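Local coordinates for core protein P7 (Pseudomonas phage phi12, PDB 2Q82) that is a structural protein of the phage core, probably contributing to assembly or stability of the viral polymerase complex as P7 proteins of related phages do, at residues Arg18-Tyr22 with Arg114-Ile119; Val62-Asp66 with Ser97-Asp101; Ile85-Val91 with Leu107-Val113. All blocks are in the same frame, centred on the assembly; numbering follows the deposited sequence.

Contact 1. Residues Arg18-Tyr22 with Arg114-Ile119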
ATOM      1  N   ARG A  18      12.251 -15.491  15.616  1.00 46.54           N
ATOM      2  CA  ARG A  18      12.847 -14.646  14.605  1.00 40.55           C
ATOM      3  C   ARG A  18      12.301 -14.992  13.253  1.00 37.64           C
ATOM      4  O   ARG A  18      11.901 -14.112  12.494  1.00 36.85           O
ATOM      5  CB  ARG A  18      14.358 -14.773  14.593  1.00 39.48           C
ATOM      6  CG  ARG A  18      14.936 -14.079  15.778  1.00 41.28           C
ATOM      7  CD  ARG A  18      16.418 -13.831  15.689  1.00 40.21           C
ATOM      8  NE  ARG A  18      17.240 -14.971  15.297  1.00 42.20           N
ATOM      9  CZ  ARG A  18      17.787 -15.856  16.129  1.00 43.20           C
ATOM     10  NH1 ARG A  18      17.597 -15.774  17.440  1.00 42.96           N
ATOM     11  NH2 ARG A  18      18.604 -16.786  15.649  1.00 42.14           N
ATOM     12  N   LEU A  19      12.275 -16.278  12.949  1.00 34.92           N
ATOM     13  CA  LEU A  19      11.781 -16.714  11.663  1.00 35.63           C
ATOM     14  C   LEU A  19      10.320 -16.407  11.471  1.00 37.20           C
ATOM     15  O   LEU A  19       9.874 -16.158  10.352  1.00 35.63           O
ATOM     16  CB  LEU A  19      11.966 -18.204  11.520  1.00 34.73           C
ATOM     17  CG  LEU A  19      13.421 -18.619  11.491  1.00 34.98           C
ATOM     18  CD1 LEU A  19      13.521 -20.064  11.892  1.00 35.08           C
ATOM     19  CD2 LEU A  19      13.997 -18.392  10.106  1.00 34.23           C
ATOM     20  N   ALA A  20       9.564 -16.429  12.561  1.00 38.82           N
ATOM     21  CA  ALA A  20       8.135 -16.165  12.491  1.00 42.19           C
ATOM     22  C   ALA A  20       7.897 -14.745  12.012  1.00 45.05           C
ATOM     23  O   ALA A  20       6.990 -14.489  11.230  1.00 47.71           O
ATOM     24  CB  ALA A  20       7.484 -16.389  13.840  1.00 41.10           C
ATOM     25  N   GLN A  21       8.727 -13.821  12.475  1.00 49.14           N
ATOM     26  CA  GLN A  21       8.573 -12.430  12.089  1.00 51.39           C
ATOM     27  C   GLN A  21       9.108 -12.097  10.699  1.00 46.61           C
ATOM     28  O   GLN A  21       8.508 -11.303   9.987  1.00 41.62           O
ATOM     29  CB  GLN A  21       9.130 -11.489  13.153  1.00 60.50           C
ATOM     30  CG  GLN A  21      10.630 -11.485  13.271  1.00 76.99           C
ATOM     31  CD  GLN A  21      11.127 -10.380  14.174  1.00 86.17           C
ATOM     32  OE1 GLN A  21      11.494  -9.299  13.710  1.00 92.02           O
ATOM     33  NE2 GLN A  21      11.144 -10.642  15.474  1.00 91.76           N
ATOM     34  N   TYR A  22      10.222 -12.710  10.303  1.00 41.69           N
ATOM     35  CA  TYR A  22      10.637 -12.670   8.903  1.00 39.39           C
ATOM     36  C   TYR A  22       9.460 -13.063   8.031  1.00 41.38           C
ATOM     37  O   TYR A  22       9.111 -12.372   7.083  1.00 41.32           O
ATOM     38  CB  TYR A  22      11.779 -13.651   8.624  1.00 35.04           C
ATOM     39  CG  TYR A  22      13.040 -13.433   9.420  1.00 31.53           C
ATOM     40  CD1 TYR A  22      13.293 -12.229  10.051  1.00 29.93           C
ATOM     41  CD2 TYR A  22      13.983 -14.441   9.535  1.00 30.61           C
ATOM     42  CE1 TYR A  22      14.445 -12.038  10.776  1.00 28.08           C
ATOM     43  CE2 TYR A  22      15.131 -14.260  10.252  1.00 26.83           C
ATOM     44  CZ  TYR A  22      15.361 -13.061  10.874  1.00 28.66           C
ATOM     45  OH  TYR A  22      16.514 -12.888  11.592  1.00 30.23           O
ATOM     46  N   ARG A 114      22.392 -12.094   8.902  1.00 24.85           N
ATOM     47  CA  ARG A 114      21.803 -12.794  10.033  1.00 27.06           C
ATOM     48  C   ARG A 114      20.497 -13.412   9.604  1.00 24.10           C
ATOM     49  O   ARG A 114      20.224 -14.553   9.962  1.00 21.76           O
ATOM     50  CB  ARG A 114      21.579 -11.798  11.166  1.00 29.75           C
ATOM     51  CG  ARG A 114      20.633 -12.272  12.236  1.00 39.08           C
ATOM     52  CD  ARG A 114      21.315 -12.869  13.411  1.00 47.09           C
ATOM     53  NE  ARG A 114      22.410 -13.739  13.020  1.00 55.81           N
ATOM     54  CZ  ARG A 114      22.395 -15.053  13.198  1.00 58.28           C
ATOM     55  NH1 ARG A 114      21.343 -15.626  13.757  1.00 59.71           N
ATOM     56  NH2 ARG A 114      23.442 -15.781  12.836  1.00 58.13           N
ATOM     57  N   VAL A 115      19.691 -12.703   8.825  1.00 21.91           N
ATOM     58  CA  VAL A 115      18.429 -13.242   8.354  1.00 20.30           C
ATOM     59  C   VAL A 115      18.641 -14.520   7.541  1.00 21.62           C
ATOM     60  O   VAL A 115      17.995 -15.540   7.773  1.00 21.28           O
ATOM     61  CB  VAL A 115      17.708 -12.200   7.463  1.00 19.89           C
ATOM     62  CG1 VAL A 115      16.536 -12.836   6.746  1.00 19.96           C
ATOM     63  CG2 VAL A 115      17.243 -11.034   8.313  1.00 18.66           C
ATOM     64  N   LEU A 116      19.556 -14.461   6.585  1.00 21.66           N
ATOM     65  CA  LEU A 116      19.833 -15.611   5.745  1.00 21.43           C
ATOM     66  C   LEU A 116      20.370 -16.788   6.555  1.00 23.23           C
ATOM     67  O   LEU A 116      20.024 -17.935   6.294  1.00 21.27           O
ATOM     68  CB  LEU A 116      20.828 -15.225   4.661  1.00 23.77           C
ATOM     69  CG  LEU A 116      20.217 -14.261   3.647  1.00 25.48           C
ATOM     70  CD1 LEU A 116      21.299 -13.708   2.753  1.00 28.28           C
ATOM     71  CD2 LEU A 116      19.161 -14.976   2.817  1.00 27.23           C
ATOM     72  N   ASN A 117      21.227 -16.482   7.523  1.00 22.84           N
ATOM     73  CA  ASN A 117      21.804 -17.497   8.386  1.00 22.45           C
ATOM     74  C   ASN A 117      20.685 -18.272   9.066  1.00 24.71           C
ATOM     75  O   ASN A 117      20.661 -19.495   9.051  1.00 23.86           O
ATOM     76  CB  ASN A 117      22.657 -16.848   9.469  1.00 21.53           C
ATOM     77  CG  ASN A 117      24.030 -16.447   8.978  1.00 21.41           C
ATOM     78  OD1 ASN A 117      24.802 -15.849   9.724  1.00 26.16           O
ATOM     79  ND2 ASN A 117      24.348 -16.777   7.738  1.00 20.27           N
ATOM     80  N   ASP A 118      19.770 -17.538   9.678  1.00 23.80           N
ATOM     81  CA  ASP A 118      18.662 -18.154  10.389  1.00 26.02           C
ATOM     82  C   ASP A 118      17.841 -19.075   9.515  1.00 25.85           C
ATOM     83  O   ASP A 118      17.511 -20.192   9.904  1.00 24.67           O
ATOM     84  CB  ASP A 118      17.745 -17.088  10.988  1.00 27.40           C
ATOM     85  CG  ASP A 118      18.392 -16.349  12.137  1.00 30.88           C
ATOM     86  OD1 ASP A 118      19.242 -16.955  12.827  1.00 30.65           O
ATOM     87  OD2 ASP A 118      18.039 -15.173  12.362  1.00 31.56           O
ATOM     88  N   ILE A 119      17.498 -18.602   8.328  1.00 24.83           N
ATOM     89  CA  ILE A 119      16.691 -19.398   7.425  1.00 25.56           C
ATOM     90  C   ILE A 119      17.436 -20.635   6.949  1.00 25.18           C
ATOM     91  O   ILE A 119      16.858 -21.706   6.831  1.00 23.83           O
ATOM     92  CB  ILE A 119      16.257 -18.566   6.221  1.00 27.17           C
ATOM     93  CG1 ILE A 119      15.345 -17.426   6.700  1.00 28.99           C
ATOM     94  CG2 ILE A 119      15.550 -19.448   5.215  1.00 25.64           C
ATOM     95  CD1 ILE A 119      15.105 -16.327   5.678  1.00 32.66           C
TER
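The carboxylate of Asp118 collects donors from both helices, and Arg18 supplies two of them. Arg18 grips it side-on: NE reaches Asp118 OD2 at 3.0 Å, while NH2 reaches OD1 of the same residue at 2.9 Å, both bonds nearly straight. Both oxygens lie practically in the guanidinium plane, yet the nitrogens come from above the carboxylate plane, and the two flat groups are well turned against each other. A bend at chi3 (-49°) brings the NE edge of Arg18 round to the acid.

OD2 takes a second bond on its anti lone pair, from the hydroxyl of Tyr22, whose OH lies 2.9 Å from Asp118 OD2. That oxygen lies at the edge of the ring, near its plane, and ring and carboxylate are nearly coplanar (19°). OD1 is likewise shared, because Arg114 NH1, one helical turn earlier, forms a salt bridge of 2.7 Å to Asp118 OD1. Each oxygen therefore has two partners, and the two arginines, with NH2 of Arg18 and NH1 of Arg114 close together, are joined through the anion between them. Two cations and a phenol hydroxyl would be expected to keep Asp118 ionised.

This network clamps helix 15-23 to helix 112-127, the last helix of the chain; the local axes cross at -112°, about 10.4 Å apart. Apolar packing lies beside it. Val115 CG1 stands over one face of the Tyr22 ring, 4.1 Å from its centroid in a CH-pi contact, and CG2 of the same valine touches CZ. Against the opposite face lies the Arg18 carbonyl oxygen, offset toward the rim. Leu19 CD2 meets Ile119 CG1 at 3.8 Å, and Ile119 also packs on Phe41.

Contact 2. Residues Val62-Asp66 with Ser97-Asp101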
ATOM      1  N   VAL A  62      13.291  -3.285  -2.995  1.00 22.00           N
ATOM      2  CA  VAL A  62      14.446  -2.418  -3.113  1.00 19.73           C
ATOM      3  C   VAL A  62      14.035  -0.990  -3.402  1.00 23.28           C
ATOM      4  O   VAL A  62      13.369  -0.710  -4.401  1.00 22.63           O
ATOM      5  CB  VAL A  62      15.373  -2.903  -4.228  1.00 21.56           C
ATOM      6  CG1 VAL A  62      16.653  -2.080  -4.241  1.00 22.27           C
ATOM      7  CG2 VAL A  62      15.681  -4.373  -4.030  1.00 20.98           C
ATOM      8  N   LEU A  63      14.459  -0.096  -2.520  1.00 20.79           N
ATOM      9  CA  LEU A  63      14.147   1.304  -2.653  1.00 23.12           C
ATOM     10  C   LEU A  63      15.342   2.187  -2.863  1.00 24.87           C
ATOM     11  O   LEU A  63      16.295   2.149  -2.100  1.00 24.64           O
ATOM     12  CB  LEU A  63      13.431   1.788  -1.379  1.00 23.06           C
ATOM     13  CG  LEU A  63      11.931   1.468  -1.304  1.00 25.52           C
ATOM     14  CD1 LEU A  63      11.724   0.034  -1.272  1.00 26.21           C
ATOM     15  CD2 LEU A  63      11.330   2.071  -0.097  1.00 26.44           C
ATOM     16  N   GLY A  64      15.294   2.975  -3.924  1.00 27.53           N
ATOM     17  CA  GLY A  64      16.362   3.925  -4.186  1.00 27.35           C
ATOM     18  C   GLY A  64      15.798   5.336  -4.158  1.00 30.90           C
ATOM     19  O   GLY A  64      14.669   5.584  -3.727  1.00 28.50           O
ATOM     20  N   ASP A  65      16.593   6.280  -4.630  1.00 29.60           N
ATOM     21  CA  ASP A  65      16.186   7.664  -4.656  1.00 33.77           C
ATOM     22  C   ASP A  65      14.855   7.890  -5.294  1.00 32.39           C
ATOM     23  O   ASP A  65      14.158   8.816  -4.923  1.00 33.34           O
ATOM     24  CB  ASP A  65      17.218   8.460  -5.412  1.00 38.03           C
ATOM     25  CG  ASP A  65      18.419   8.742  -4.576  1.00 44.29           C
ATOM     26  OD1 ASP A  65      18.859   7.902  -3.794  1.00 46.34           O
ATOM     27  OD2 ASP A  65      18.968   9.829  -4.693  1.00 50.18           O
ATOM     28  N   ASP A  66      14.479   7.059  -6.256  1.00 30.57           N
ATOM     29  CA  ASP A  66      13.215   7.270  -6.921  1.00 31.69           C
ATOM     30  C   ASP A  66      12.024   6.842  -6.080  1.00 30.47           C
ATOM     31  O   ASP A  66      10.886   7.022  -6.488  1.00 30.76           O
ATOM     32  CB  ASP A  66      13.226   6.571  -8.282  1.00 34.29           C
ATOM     33  CG  ASP A  66      13.347   5.060  -8.179  1.00 36.39           C
ATOM     34  OD1 ASP A  66      13.871   4.558  -7.164  1.00 35.88           O
ATOM     35  OD2 ASP A  66      12.927   4.389  -9.140  1.00 38.19           O
ATOM     36  N   SER A  97      20.921   4.407  -0.548  1.00 30.15           N
ATOM     37  CA  SER A  97      20.454   5.712  -0.954  1.00 30.01           C
ATOM     38  C   SER A  97      20.385   6.501   0.333  1.00 29.73           C
ATOM     39  O   SER A  97      19.706   6.103   1.279  1.00 27.11           O
ATOM     40  CB  SER A  97      19.062   5.637  -1.558  1.00 32.13           C
ATOM     41  OG  SER A  97      18.390   6.874  -1.383  1.00 30.07           O
ATOM     42  N   ALA A  98      21.101   7.616   0.370  1.00 27.51           N
ATOM     43  CA  ALA A  98      21.115   8.456   1.550  1.00 28.30           C
ATOM     44  C   ALA A  98      19.720   8.986   1.854  1.00 27.06           C
ATOM     45  O   ALA A  98      19.355   9.158   3.011  1.00 26.39           O
ATOM     46  CB  ALA A  98      22.069   9.602   1.348  1.00 28.61           C
ATOM     47  N   LEU A  99      18.951   9.251   0.808  1.00 25.29           N
ATOM     48  CA  LEU A  99      17.605   9.763   0.977  1.00 25.75           C
ATOM     49  C   LEU A  99      16.734   8.708   1.649  1.00 25.70           C
ATOM     50  O   LEU A  99      16.070   8.975   2.654  1.00 23.51           O
ATOM     51  CB  LEU A  99      17.016  10.144  -0.377  1.00 26.39           C
ATOM     52  CG  LEU A  99      15.547  10.569  -0.374  1.00 27.84           C
ATOM     53  CD1 LEU A  99      15.363  11.790   0.494  1.00 28.87           C
ATOM     54  CD2 LEU A  99      15.099  10.863  -1.787  1.00 27.33           C
ATOM     55  N   VAL A 100      16.741   7.501   1.097  1.00 23.52           N
ATOM     56  CA  VAL A 100      15.945   6.426   1.671  1.00 24.87           C
ATOM     57  C   VAL A 100      16.392   6.143   3.104  1.00 26.02           C
ATOM     58  O   VAL A 100      15.572   6.010   4.010  1.00 23.85           O
ATOM     59  CB  VAL A 100      16.050   5.149   0.821  1.00 26.18           C
ATOM     60  CG1 VAL A 100      15.413   3.972   1.541  1.00 24.43           C
ATOM     61  CG2 VAL A 100      15.355   5.371  -0.511  1.00 25.48           C
ATOM     62  N   ASP A 101      17.699   6.055   3.322  1.00 25.65           N
ATOM     63  CA  ASP A 101      18.184   5.786   4.666  1.00 25.51           C
ATOM     64  C   ASP A 101      17.662   6.807   5.670  1.00 25.01           C
ATOM     65  O   ASP A 101      17.310   6.461   6.790  1.00 26.21           O
ATOM     66  CB  ASP A 101      19.700   5.825   4.715  1.00 26.53           C
ATOM     67  CG  ASP A 101      20.332   4.645   4.022  1.00 27.85           C
ATOM     68  OD1 ASP A 101      19.612   3.716   3.604  1.00 25.07           O
ATOM     69  OD2 ASP A 101      21.568   4.661   3.910  1.00 31.20           O
TER
HETATM   70  O   HOH W   1      20.329   9.809  -2.067  1.00 40.07           O
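Leu63, at the end of strand 59-63, meets Val100 through its CB, which lies 4.2 Å from Val100 CG1. The rest of the leucine side chain continues to Leu70 and Phe74 of helix 68-76, so Leu63 sits between that helix and the first turn of helix 98-103. Gly64 follows with backbone alone: its carbonyl oxygen is 3.3 Å from Val100 CG2. That methyl lies anti to the valine's own carbonyl carbon and is thereby turned to the chain at Leu63 and Gly64, while both methyls of Val100 lie equally close to Leu63 CB.

Asp65 makes the polar contact. Ser97 OG donates to Asp65 OD1 over 2.7 Å, approaching from above the carboxylate, 38° out of its plane. The same hydroxyl oxygen accepts from Val100 N at 3.0 Å in a nearly straight bond (177°), which makes Ser97 the N-cap of helix 98-103. Placing OG anti to the serine's backbone N (chi1 153°) lets one atom serve both partners. The other carboxylate oxygen, Asp65 OD2, accepts from a water 3.0 Å away, and this water in turn accepts from Leu99 N. Asn32 receives the backbone N-H of Asp65, while Leu99 CD2 brushes the Asp65 carbonyl oxygen.

Two first-turn amides of the helix are thus linked to one aspartate, Val100 N through the serine hydroxyl and Leu99 N through water. A carboxylate so placed at the N-terminus should interact favourably with the helix dipole, and its bond to Ser97 OG fixes the rotation of the capping hydroxyl.

Contact 3. Residues Ile85-Val91 with Leu107-Val113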
ATOM      1  N   ILE A  85       7.453  -3.904   8.441  1.00 29.66           N
ATOM      2  CA  ILE A  85       8.569  -3.602   7.571  1.00 29.06           C
ATOM      3  C   ILE A  85       9.848  -3.813   8.331  1.00 29.27           C
ATOM      4  O   ILE A  85      10.009  -3.378   9.457  1.00 26.31           O
ATOM      5  CB  ILE A  85       8.536  -2.151   7.138  1.00 31.69           C
ATOM      6  CG1 ILE A  85       7.261  -1.894   6.355  1.00 34.68           C
ATOM      7  CG2 ILE A  85       9.772  -1.803   6.336  1.00 32.57           C
ATOM      8  CD1 ILE A  85       6.153  -1.562   7.194  1.00 42.47           C
ATOM      9  N   ILE A  86      10.784  -4.495   7.676  1.00 25.09           N
ATOM     10  CA  ILE A  86      12.054  -4.752   8.287  1.00 25.82           C
ATOM     11  C   ILE A  86      13.093  -4.132   7.379  1.00 24.47           C
ATOM     12  O   ILE A  86      13.196  -4.505   6.210  1.00 23.16           O
ATOM     13  CB  ILE A  86      12.312  -6.250   8.369  1.00 27.45           C
ATOM     14  CG1 ILE A  86      11.408  -6.891   9.426  1.00 30.55           C
ATOM     15  CG2 ILE A  86      13.757  -6.489   8.665  1.00 29.84           C
ATOM     16  CD1 ILE A  86      11.324  -8.411   9.350  1.00 33.17           C
ATOM     17  N   ARG A  87      13.875  -3.204   7.909  1.00 20.78           N
ATOM     18  CA  ARG A  87      14.898  -2.557   7.111  1.00 23.18           C
ATOM     19  C   ARG A  87      16.163  -3.399   7.099  1.00 24.89           C
ATOM     20  O   ARG A  87      16.728  -3.683   8.152  1.00 22.30           O
ATOM     21  CB  ARG A  87      15.194  -1.199   7.696  1.00 24.91           C
ATOM     22  CG  ARG A  87      16.302  -0.472   7.023  1.00 26.75           C
ATOM     23  CD  ARG A  87      16.485   0.834   7.731  1.00 31.13           C
ATOM     24  NE  ARG A  87      17.682   1.508   7.274  1.00 33.35           N
ATOM     25  CZ  ARG A  87      18.236   2.535   7.901  1.00 34.56           C
ATOM     26  NH1 ARG A  87      17.702   3.009   9.016  1.00 33.95           N
ATOM     27  NH2 ARG A  87      19.338   3.081   7.414  1.00 33.21           N
ATOM     28  N   VAL A  88      16.617  -3.795   5.915  1.00 22.27           N
ATOM     29  CA  VAL A  88      17.808  -4.621   5.864  1.00 23.10           C
ATOM     30  C   VAL A  88      19.060  -3.985   5.313  1.00 22.82           C
ATOM     31  O   VAL A  88      19.040  -3.178   4.383  1.00 22.12           O
ATOM     32  CB  VAL A  88      17.575  -5.926   5.094  1.00 21.67           C
ATOM     33  CG1 VAL A  88      16.480  -6.715   5.756  1.00 24.73           C
ATOM     34  CG2 VAL A  88      17.238  -5.637   3.644  1.00 20.73           C
ATOM     35  N   VAL A  89      20.162  -4.393   5.914  1.00 22.37           N
ATOM     36  CA  VAL A  89      21.464  -3.920   5.526  1.00 25.46           C
ATOM     37  C   VAL A  89      22.429  -5.082   5.396  1.00 25.20           C
ATOM     38  O   VAL A  89      22.090  -6.228   5.657  1.00 25.48           O
ATOM     39  CB  VAL A  89      22.024  -2.928   6.544  1.00 26.02           C
ATOM     40  CG1 VAL A  89      21.194  -1.658   6.520  1.00 26.69           C
ATOM     41  CG2 VAL A  89      22.034  -3.547   7.938  1.00 26.24           C
ATOM     42  N   ASP A  90      23.643  -4.745   4.997  1.00 23.58           N
ATOM     43  CA  ASP A  90      24.711  -5.699   4.822  1.00 26.09           C
ATOM     44  C   ASP A  90      24.435  -6.673   3.709  1.00 28.01           C
ATOM     45  O   ASP A  90      24.902  -7.803   3.747  1.00 27.95           O
ATOM     46  CB  ASP A  90      24.978  -6.476   6.108  1.00 27.06           C
ATOM     47  CG  ASP A  90      25.511  -5.598   7.215  1.00 29.65           C
ATOM     48  OD1 ASP A  90      26.151  -4.568   6.908  1.00 32.10           O
ATOM     49  OD2 ASP A  90      25.306  -5.948   8.393  1.00 31.22           O
ATOM     50  N   VAL A  91      23.647  -6.251   2.720  1.00 26.36           N
ATOM     51  CA  VAL A  91      23.385  -7.120   1.588  1.00 28.67           C
ATOM     52  C   VAL A  91      24.636  -6.940   0.736  1.00 29.07           C
ATOM     53  O   VAL A  91      25.044  -5.821   0.448  1.00 26.54           O
ATOM     54  CB  VAL A  91      22.154  -6.689   0.811  1.00 28.74           C
ATOM     55  CG1 VAL A  91      22.032  -7.534  -0.436  1.00 28.03           C
ATOM     56  CG2 VAL A  91      20.905  -6.850   1.685  1.00 28.40           C
ATOM     57  N   LEU A 107      13.525   3.119  11.588  1.00 33.69           N
ATOM     58  CA  LEU A 107      13.540   1.666  11.522  1.00 36.05           C
ATOM     59  C   LEU A 107      14.913   1.154  11.841  1.00 36.63           C
ATOM     60  O   LEU A 107      15.913   1.639  11.322  1.00 34.13           O
ATOM     61  CB  LEU A 107      13.163   1.145  10.144  1.00 36.80           C
ATOM     62  CG  LEU A 107      11.696   1.201   9.779  1.00 39.91           C
ATOM     63  CD1 LEU A 107      11.160   2.584  10.066  1.00 42.51           C
ATOM     64  CD2 LEU A 107      11.526   0.849   8.321  1.00 41.41           C
ATOM     65  N   HIS A 108      14.919   0.151  12.698  1.00 40.32           N
ATOM     66  CA  HIS A 108      16.122  -0.515  13.154  1.00 46.16           C
ATOM     67  C   HIS A 108      16.708  -1.358  12.020  1.00 43.29           C
ATOM     68  O   HIS A 108      16.021  -2.187  11.434  1.00 39.88           O
ATOM     69  CB  HIS A 108      15.735  -1.385  14.342  1.00 57.88           C
ATOM     70  CG  HIS A 108      16.884  -1.994  15.065  1.00 73.82           C
ATOM     71  ND1 HIS A 108      16.761  -2.501  16.347  1.00 80.99           N
ATOM     72  CD2 HIS A 108      18.168  -2.230  14.703  1.00 80.72           C
ATOM     73  CE1 HIS A 108      17.906  -3.013  16.733  1.00 85.05           C
ATOM     74  NE2 HIS A 108      18.784  -2.862  15.749  1.00 85.01           N
ATOM     75  N   GLU A 109      17.981  -1.115  11.716  1.00 39.80           N
ATOM     76  CA  GLU A 109      18.695  -1.830  10.666  1.00 39.53           C
ATOM     77  C   GLU A 109      18.909  -3.275  11.060  1.00 37.80           C
ATOM     78  O   GLU A 109      19.427  -3.558  12.135  1.00 38.40           O
ATOM     79  CB  GLU A 109      20.068  -1.217  10.432  1.00 45.00           C
ATOM     80  CG  GLU A 109      20.055   0.223  10.014  1.00 53.37           C
ATOM     81  CD  GLU A 109      21.442   0.750   9.722  1.00 58.79           C
ATOM     82  OE1 GLU A 109      22.289  -0.037   9.248  1.00 62.99           O
ATOM     83  OE2 GLU A 109      21.679   1.952   9.948  1.00 61.63           O
ATOM     84  N   VAL A 110      18.540  -4.193  10.182  1.00 32.86           N
ATOM     85  CA  VAL A 110      18.728  -5.588  10.479  1.00 30.51           C
ATOM     86  C   VAL A 110      19.670  -6.157   9.442  1.00 27.36           C
ATOM     87  O   VAL A 110      19.549  -5.853   8.260  1.00 23.92           O
ATOM     88  CB  VAL A 110      17.406  -6.310  10.447  1.00 31.39           C
ATOM     89  CG1 VAL A 110      17.622  -7.797  10.485  1.00 34.30           C
ATOM     90  CG2 VAL A 110      16.573  -5.851  11.624  1.00 34.94           C
ATOM     91  N   SER A 111      20.619  -6.973   9.878  1.00 26.22           N
ATOM     92  CA  SER A 111      21.562  -7.524   8.926  1.00 23.98           C
ATOM     93  C   SER A 111      20.991  -8.680   8.132  1.00 25.28           C
ATOM     94  O   SER A 111      20.523  -9.673   8.679  1.00 22.06           O
ATOM     95  CB  SER A 111      22.860  -7.951   9.604  1.00 26.68           C
ATOM     96  OG  SER A 111      23.661  -8.692   8.707  1.00 27.90           O
HETATM   97  N   MSE A 112      21.038  -8.533   6.815  1.00 24.65           N
HETATM   98  CA  MSE A 112      20.522  -9.561   5.939  1.00 25.62           C
HETATM   99  C   MSE A 112      21.293 -10.865   6.107  1.00 24.61           C
HETATM  100  O   MSE A 112      20.764 -11.939   5.873  1.00 23.46           O
HETATM  101  CB  MSE A 112      20.620  -9.129   4.492  1.00 29.89           C
HETATM  102  CG  MSE A 112      19.945 -10.105   3.542  1.00 38.29           C
HETATM  103 SE   MSE A 112      18.003  -9.827   3.551  1.00 47.60          SE
HETATM  104  CE  MSE A 112      17.290 -11.641   3.331  1.00 46.22           C
ATOM    105  N   VAL A 113      22.554 -10.754   6.499  1.00 22.49           N
ATOM    106  CA  VAL A 113      23.382 -11.934   6.700  1.00 25.68           C
ATOM    107  C   VAL A 113      22.800 -12.780   7.846  1.00 26.30           C
ATOM    108  O   VAL A 113      22.735 -14.001   7.771  1.00 27.40           O
ATOM    109  CB  VAL A 113      24.804 -11.533   7.022  1.00 24.88           C
ATOM    110  CG1 VAL A 113      25.613 -12.751   7.436  1.00 27.24           C
ATOM    111  CG2 VAL A 113      25.425 -10.870   5.806  1.00 26.98           C
TER
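Arg87 lays its guanidinium beneath the aliphatic part of Glu109, whose CG sits 3.6 Å above the plane, over its centre. The two side chains run side by side in the same direction. Extended from CG to NE, the arginine also reaches the loop just before strand 109-111: NH1 donates to Leu107 O at 3.2 Å, in the carbonyl plane but with a bent N-H...O angle of 144°. Glu109 OE2, 3.6 Å from Arg87 NH2, lies well out of the guanidinium plane, so the pair is a long, purely electrostatic salt bridge.

Backbone bonds join strands 84-89 and 109-111 in parallel: Val110 N to Arg87 O and Val89 N to Val110 O, each 2.8 Å. Met112 N then donates to Val89 O at 2.8 Å, almost straight (177°), carrying the ladder into the first turn of helix 112-127. With helix 98-103 between them, the strands form a beta-alpha-beta unit at one margin of the five-stranded parallel sheet.

Val88 and Val110 share one face, where the selenium of selenomethionine Met112 rests 4.1 Å from Val88 CG1. On that side too, Ile86 CG2 touches Val110 CB. Val91 CG2 packs on Met112 CB at 3.6 Å.

The backbone bonds set the register of the strands and the bond to Leu107 O holds one edge of the guanidinium, whereas the attraction to Glu109, lacking an aligned N-H, probably constrains the side chains less sharply.

The centre of contact 3 lies about 6 Å from that of the chain, while contacts 1 and 2 lie on opposite sides of the chain's centre, their own centres 24 Å apart and their nearest atoms about 13 Å. Contacts 1 and 3 have centres 11 Å apart and share helix 112-127; they touch where Val115 CG2 meets Val110 CG1 at 3.9 Å. Contacts 2 and 3, with centres 14 Å apart, meet through Asp101 CG and Arg87 NH2 at 3.9 Å, part of a long, weak ion pair. Along the chain, contact 1 encloses both others, whereas the segments of contacts 2 and 3 alternate, as helix 98-103 links strands 84-89 and 109-111.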